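Local coordinates for DNA protection during starvation protein (Brevibacillus brevis, PDB 1N1Q), which probably protects DNA during starvation by oxidising iron with hydrogen peroxide and storing the ferric mineral inside a hollow dodecameric shell, at residues 106-111 / 135-140; 18-23 / 102-107; 7-12 / 116-121. All blocks are in the same frame, centred on the assembly; numbering follows the deposited sequence.

Helix 93-120 is common to all three contacts. In interactions 2 and 3 it runs beside helix 4-33, at the middle and toward one end, with centres about 19 Å apart; in interaction 1 it turns another side to helix 124-148. Interactions 1 and 2 share Leu107, their centres are about 9 Å apart, and they merge where Leu137 CD2 lies 3.7 Å from Phe104 CD1, forming one continuous core. Interaction 3 lies about 18 Å, centre to centre, from interaction 1 and touches neither of the others. Interaction 2 comes nearer to the iron site: the Trp20 side chain is about 9 Å from that of Asp58, an iron ligand, and about 14 Å from a bound mu-oxo-diiron group.

Interaction 1. Residues 106-111 / 135-140; sequences DLVGEL and AGLEKH
Leu137 of helix 124-148 projects between Leu107, Val108 and Leu111 of helix 93-120 in an apolar, knobs-into-holes contact between antiparallel neighbours of the four-helix bundle. The short axes come within 9.6 Å at 154°, and the CA atoms of Val108 and Leu137 are 7.0 Å apart. With CD1 anti to its CA (chi2 -175°), Leu137 extends that methyl deepest toward the facing helix, 3.7 Å from Leu107 CB and 3.9 Å from Leu111 CD1; its chain and that of Leu111 cross at about a right angle. Its CB works on another side, passing Val108 CG2 at 4.0 Å as the two side chains run in opposite directions. Phe104, one turn before Val108, closes the fourth corner of the hole by touching the other Leu137 methyl. At the solvent margin the extended Glu138 lies across Val108: its CG is 3.9 Å from Val108 CG2, and its OE2 comes near Val108 CG1 while also lying close to Glu134 OE2, a like charge. With methyls and methylenes doing the touching and the carboxylate left at the solvent-facing side, the helices are joined here by burial and complementary shape rather than by directed polar bonds.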
# COMPACT_ATOMS: atom_id res chain seq x y z
N ASP A 106 27.10 -17.28 22.73
CA ASP A 106 26.28 -18.41 23.12
C ASP A 106 25.70 -19.07 21.86
O ASP A 106 25.75 -20.29 21.71
CB ASP A 106 25.17 -17.94 24.06
CG ASP A 106 24.46 -19.09 24.75
OD1 ASP A 106 25.12 -20.11 25.02
OD2 ASP A 106 23.26 -18.95 25.05
N LEU A 107 25.17 -18.25 20.96
CA LEU A 107 24.60 -18.76 19.72
C LEU A 107 25.62 -19.49 18.86
O LEU A 107 25.30 -20.50 18.23
CB LEU A 107 23.98 -17.62 18.90
CG LEU A 107 22.79 -16.89 19.53
CD1 LEU A 107 22.18 -15.95 18.50
CD2 LEU A 107 21.75 -17.89 20.02
N VAL A 108 26.85 -18.99 18.82
CA VAL A 108 27.89 -19.66 18.03
C VAL A 108 28.06 -21.09 18.54
O VAL A 108 28.17 -22.03 17.75
CB VAL A 108 29.24 -18.91 18.12
CG1 VAL A 108 30.39 -19.82 17.66
CG2 VAL A 108 29.20 -17.67 17.24
N GLY A 109 28.07 -21.23 19.86
CA GLY A 109 28.22 -22.55 20.45
C GLY A 109 27.03 -23.44 20.10
O GLY A 109 27.21 -24.61 19.77
N GLU A 110 25.83 -22.89 20.19
CA GLU A 110 24.63 -23.65 19.87
C GLU A 110 24.58 -23.99 18.39
O GLU A 110 24.13 -25.08 18.01
CB GLU A 110 23.37 -22.87 20.27
CG GLU A 110 23.24 -22.62 21.77
CD GLU A 110 21.90 -22.02 22.17
OE1 GLU A 110 21.13 -21.62 21.27
OE2 GLU A 110 21.63 -21.93 23.38
N LEU A 111 25.04 -23.07 17.55
CA LEU A 111 25.03 -23.31 16.11
C LEU A 111 25.96 -24.46 15.75
O LEU A 111 25.65 -25.26 14.86
CB LEU A 111 25.40 -22.03 15.36
CG LEU A 111 24.28 -20.98 15.31
CD1 LEU A 111 24.82 -19.65 14.78
CD2 LEU A 111 23.13 -21.49 14.43
N ALA A 135 29.00 -17.79 10.89
CA ALA A 135 30.11 -17.02 10.35
C ALA A 135 29.87 -15.52 10.56
O ALA A 135 30.79 -14.78 10.92
CB ALA A 135 30.29 -17.32 8.85
N GLY A 136 28.63 -15.09 10.34
CA GLY A 136 28.29 -13.69 10.50
C GLY A 136 28.42 -13.23 11.95
O GLY A 136 28.90 -12.12 12.21
N LEU A 137 28.00 -14.08 12.88
CA LEU A 137 28.08 -13.75 14.30
C LEU A 137 29.53 -13.64 14.75
O LEU A 137 29.88 -12.74 15.53
CB LEU A 137 27.36 -14.80 15.14
CG LEU A 137 25.85 -14.94 14.92
CD1 LEU A 137 25.27 -15.93 15.92
CD2 LEU A 137 25.18 -13.58 15.07
N GLU A 138 30.37 -14.55 14.28
CA GLU A 138 31.77 -14.53 14.66
C GLU A 138 32.42 -13.22 14.22
O GLU A 138 33.26 -12.67 14.92
CB GLU A 138 32.50 -15.74 14.06
CG GLU A 138 32.08 -17.07 14.71
CD GLU A 138 32.77 -18.28 14.11
OE1 GLU A 138 33.58 -18.11 13.18
OE2 GLU A 138 32.50 -19.41 14.57
N LYS A 139 32.02 -12.71 13.07
CA LYS A 139 32.57 -11.46 12.57
C LYS A 139 32.07 -10.30 13.44
O LYS A 139 32.84 -9.43 13.82
CB LYS A 139 32.17 -11.23 11.11
CG LYS A 139 32.73 -9.95 10.52
CD LYS A 139 32.42 -9.86 9.04
CE LYS A 139 32.90 -8.52 8.47
NZ LYS A 139 32.66 -8.42 7.00
N HIS A 140 30.78 -10.32 13.76
CA HIS A 140 30.21 -9.28 14.62
C HIS A 140 30.89 -9.30 15.98
O HIS A 140 31.15 -8.25 16.57
CB HIS A 140 28.70 -9.49 14.83
CG HIS A 140 27.86 -9.06 13.67
ND1 HIS A 140 27.98 -7.82 13.08
CD2 HIS A 140 26.85 -9.68 13.02
CE1 HIS A 140 27.09 -7.70 12.12
NE2 HIS A 140 26.38 -8.81 12.06

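Interaction 2. Residues 18-23 / 102-107; sequences ANWVVL and NDFVDL
The Trp20 indole has two methyls over one face: Leu107 CD1 stands 3.5 Å above the ring plane and Leu23 CD1 3.8 Å above it, both displaced toward the rim. At the far end of the six-membered ring, Trp20 CH2 meets Phe104 CE2 at 3.9 Å, the two side chains crossing at about a right angle in an oblique approach. His56 and Leu137, from helices 39-66 and 124-148, also pack on the indole, placing it in the interior of the bundle. Leu107 reaches it from helix 93-120 with CD1 anti to CA (chi2 -171°), and this methyl meets Leu23 CD1 tip to tip at 3.6 Å. Its other branch, CD2, lies 3.4 Å from Asn19 ND2, against an amide whose polar atoms bond elsewhere: OD1 accepts from the backbone N of Ser83 and of Ile84, and ND2 donates to Gln16. Farther along, Leu23 CD2 passes Asp103 OD2 at 3.9 Å, an oxygen paired in a salt bridge with Lys26. The antiparallel axes stay 12.3 Å apart, a separation bridged by these long side chains. Replacing Leu107 with an alanine would remove both branches and would probably open a gap between the indole, Leu23 and the Asn19 amide. The chemistry is thus divided: apolar groups join the two helices, while the Asn19 amide, held by its own hydrogen bonds, fixes helix 4-33 to the connection at Ser83 and Ile84.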
# COMPACT_ATOMS: atom_id res chain seq x y z
N ALA A 18 13.33 -19.32 17.88
CA ALA A 18 12.93 -18.72 19.15
C ALA A 18 13.96 -17.70 19.61
O ALA A 18 13.61 -16.61 20.07
CB ALA A 18 12.76 -19.81 20.21
N ASN A 19 15.25 -18.05 19.48
CA ASN A 19 16.32 -17.15 19.89
C ASN A 19 16.28 -15.84 19.12
O ASN A 19 16.40 -14.76 19.71
CB ASN A 19 17.69 -17.80 19.71
CG ASN A 19 18.05 -18.74 20.84
OD1 ASN A 19 17.56 -18.58 21.95
ND2 ASN A 19 18.93 -19.70 20.57
N TRP A 20 16.13 -15.93 17.81
CA TRP A 20 16.11 -14.73 16.98
C TRP A 20 14.84 -13.91 17.12
O TRP A 20 14.85 -12.70 16.89
CB TRP A 20 16.38 -15.09 15.52
CG TRP A 20 17.83 -15.36 15.29
CD1 TRP A 20 18.43 -16.58 15.12
CD2 TRP A 20 18.89 -14.40 15.33
NE1 TRP A 20 19.80 -16.43 15.05
CE2 TRP A 20 20.10 -15.10 15.19
CE3 TRP A 20 18.92 -13.00 15.49
CZ2 TRP A 20 21.34 -14.46 15.19
CZ3 TRP A 20 20.16 -12.36 15.49
CH2 TRP A 20 21.35 -13.09 15.34
N VAL A 21 13.74 -14.55 17.51
CA VAL A 21 12.50 -13.82 17.72
C VAL A 21 12.72 -12.98 18.98
O VAL A 21 12.31 -11.83 19.06
CB VAL A 21 11.29 -14.77 17.93
CG1 VAL A 21 10.02 -13.97 18.23
CG2 VAL A 21 11.09 -15.60 16.70
N VAL A 22 13.39 -13.57 19.97
CA VAL A 22 13.70 -12.85 21.20
C VAL A 22 14.68 -11.71 20.89
O VAL A 22 14.48 -10.56 21.31
CB VAL A 22 14.34 -13.78 22.26
CG1 VAL A 22 14.99 -12.96 23.38
CG2 VAL A 22 13.28 -14.71 22.85
N LEU A 23 15.73 -12.02 20.13
CA LEU A 23 16.73 -11.02 19.77
C LEU A 23 16.19 -9.87 18.93
O LEU A 23 16.67 -8.75 19.05
CB LEU A 23 17.91 -11.68 19.05
CG LEU A 23 18.92 -12.36 19.98
CD1 LEU A 23 19.87 -13.24 19.20
CD2 LEU A 23 19.68 -11.28 20.75
N ASN A 102 27.92 -11.52 24.47
CA ASN A 102 27.61 -12.73 25.22
C ASN A 102 26.59 -13.59 24.48
O ASN A 102 26.76 -14.80 24.35
CB ASN A 102 27.05 -12.39 26.61
CG ASN A 102 28.09 -11.77 27.52
OD1 ASN A 102 29.29 -11.93 27.31
ND2 ASN A 102 27.63 -11.05 28.54
N ASP A 103 25.52 -12.97 24.00
CA ASP A 103 24.48 -13.70 23.28
C ASP A 103 25.01 -14.34 22.00
O ASP A 103 24.77 -15.53 21.74
CB ASP A 103 23.30 -12.77 22.95
CG ASP A 103 22.53 -12.35 24.19
OD1 ASP A 103 22.78 -12.92 25.27
OD2 ASP A 103 21.67 -11.46 24.08
N PHE A 104 25.72 -13.56 21.19
CA PHE A 104 26.27 -14.10 19.95
C PHE A 104 27.24 -15.24 20.22
O PHE A 104 27.29 -16.22 19.49
CB PHE A 104 26.96 -12.99 19.15
CG PHE A 104 26.01 -12.08 18.41
CD1 PHE A 104 26.51 -11.11 17.53
CD2 PHE A 104 24.64 -12.19 18.57
CE1 PHE A 104 25.64 -10.27 16.83
CE2 PHE A 104 23.77 -11.34 17.88
CZ PHE A 104 24.26 -10.39 17.01
N VAL A 105 28.02 -15.11 21.29
CA VAL A 105 28.97 -16.16 21.64
C VAL A 105 28.20 -17.43 22.00
O VAL A 105 28.59 -18.53 21.61
CB VAL A 105 29.87 -15.74 22.83
CG1 VAL A 105 30.75 -16.91 23.28
CG2 VAL A 105 30.75 -14.57 22.41
N ASP A 106 27.10 -17.28 22.73
CA ASP A 106 26.28 -18.41 23.12
C ASP A 106 25.70 -19.07 21.86
O ASP A 106 25.75 -20.29 21.71
CB ASP A 106 25.17 -17.94 24.06
CG ASP A 106 24.46 -19.09 24.75
OD1 ASP A 106 25.12 -20.11 25.02
OD2 ASP A 106 23.26 -18.95 25.05
N LEU A 107 25.17 -18.25 20.96
CA LEU A 107 24.60 -18.76 19.72
C LEU A 107 25.62 -19.49 18.86
O LEU A 107 25.30 -20.50 18.23
CB LEU A 107 23.98 -17.62 18.90
CG LEU A 107 22.79 -16.89 19.53
CD1 LEU A 107 22.18 -15.95 18.50
CD2 LEU A 107 21.75 -17.89 20.02

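Interaction 3. Residues 7-12 / 116-121; sequences QLVAVL and DVADEA
Within the ferritin-like four-helix bundle, Leu12 and Val9 of helix 4-33 pack against Val117 and Ala118 near the C-terminal end of helix 93-120, and Ala121 just beyond it. The short axes approach to 9.3 Å with their directions 155° apart, so the pair is antiparallel and noticeably inclined. Leu12 drives its CD1 methyl onto the branch point of Val117, 3.4 Å from both CB and CG1 of Val117 and 3.6 Å from CG2, with the two side chains crossing at about a right angle; the contacts to CB and CG1 are tighter than usual van der Waals packing. Leu8 CB adds a looser touch to Val117 CG1 at the outer margin. Val9 faces the alanines instead. Its CG2, anti to the carbonyl carbon, is 4.1 Å from Ala118 CA and 3.8 Å from Ala121 CB, and the shortness of the Ala118 side chain agrees with a CA-CA separation of only 5.7 Å between Val9 and Ala118. Thr126 of helix 124-148 touches both Val9 and Ala118, while Ile67 and Asp123 also pack on Val9, bringing neighbouring connections against this end. The antiparallel pairing of helices 4-33 and 93-120, with helix 124-148 lying against both, belongs to the four-helix bundle that Dps subunits share with ferritins.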
# COMPACT_ATOMS: atom_id res chain seq x y z
N GLN A 7 13.44 -35.37 13.11
CA GLN A 7 12.71 -34.35 13.86
C GLN A 7 13.64 -33.50 14.72
O GLN A 7 13.36 -32.33 14.99
CB GLN A 7 11.61 -34.99 14.71
CG GLN A 7 10.54 -35.67 13.85
CD GLN A 7 9.31 -36.07 14.64
OE1 GLN A 7 8.73 -35.25 15.34
NE2 GLN A 7 8.91 -37.31 14.51
N LEU A 8 14.76 -34.07 15.16
CA LEU A 8 15.69 -33.28 15.96
C LEU A 8 16.21 -32.10 15.15
O LEU A 8 16.58 -31.08 15.73
CB LEU A 8 16.86 -34.14 16.45
CG LEU A 8 16.55 -35.06 17.64
CD1 LEU A 8 17.76 -35.87 17.99
CD2 LEU A 8 16.09 -34.23 18.82
N VAL A 9 16.24 -32.20 13.82
CA VAL A 9 16.75 -31.06 13.08
C VAL A 9 15.76 -29.90 13.16
O VAL A 9 16.14 -28.77 13.41
CB VAL A 9 17.04 -31.38 11.59
CG1 VAL A 9 17.53 -30.11 10.88
CG2 VAL A 9 18.09 -32.48 11.49
N ALA A 10 14.48 -30.20 12.95
CA ALA A 10 13.46 -29.16 13.03
C ALA A 10 13.41 -28.57 14.44
O ALA A 10 13.19 -27.37 14.61
CB ALA A 10 12.08 -29.74 12.65
N VAL A 11 13.64 -29.40 15.45
CA VAL A 11 13.62 -28.91 16.83
C VAL A 11 14.78 -27.94 17.09
O VAL A 11 14.61 -26.88 17.68
CB VAL A 11 13.72 -30.07 17.85
CG1 VAL A 11 13.85 -29.52 19.27
CG2 VAL A 11 12.48 -30.93 17.74
N LEU A 12 15.97 -28.30 16.62
CA LEU A 12 17.14 -27.45 16.81
C LEU A 12 16.99 -26.16 16.01
O LEU A 12 17.44 -25.10 16.43
CB LEU A 12 18.41 -28.20 16.40
CG LEU A 12 18.74 -29.33 17.37
CD1 LEU A 12 19.91 -30.14 16.84
CD2 LEU A 12 19.07 -28.74 18.74
N ASP A 116 26.20 -30.02 13.77
CA ASP A 116 26.66 -31.40 13.92
C ASP A 116 25.49 -32.37 13.87
O ASP A 116 25.58 -33.44 13.28
CB ASP A 116 27.43 -31.58 15.22
CG ASP A 116 27.79 -33.03 15.48
OD1 ASP A 116 27.10 -33.68 16.29
OD2 ASP A 116 28.74 -33.53 14.85
N VAL A 117 24.39 -31.99 14.50
CA VAL A 117 23.21 -32.83 14.51
C VAL A 117 22.59 -32.89 13.12
O VAL A 117 22.14 -33.95 12.68
CB VAL A 117 22.16 -32.30 15.51
CG1 VAL A 117 20.84 -33.02 15.31
CG2 VAL A 117 22.65 -32.51 16.93
N ALA A 118 22.58 -31.76 12.41
CA ALA A 118 22.05 -31.72 11.06
C ALA A 118 22.91 -32.59 10.16
O ALA A 118 22.39 -33.36 9.36
CB ALA A 118 22.01 -30.27 10.54
N ASP A 119 24.23 -32.44 10.29
CA ASP A 119 25.15 -33.23 9.48
C ASP A 119 24.94 -34.72 9.69
O ASP A 119 24.99 -35.51 8.74
CB ASP A 119 26.61 -32.88 9.81
CG ASP A 119 27.06 -31.56 9.19
OD1 ASP A 119 26.57 -31.23 8.09
OD2 ASP A 119 27.90 -30.87 9.81
N GLU A 120 24.69 -35.12 10.94
CA GLU A 120 24.49 -36.53 11.26
C GLU A 120 23.18 -37.06 10.69
O GLU A 120 23.02 -38.27 10.52
CB GLU A 120 24.52 -36.71 12.77
N ALA A 121 22.23 -36.17 10.42
CA ALA A 121 20.96 -36.57 9.85
C ALA A 121 21.04 -36.41 8.34
O ALA A 121 20.04 -36.48 7.64
CB ALA A 121 19.84 -35.70 10.41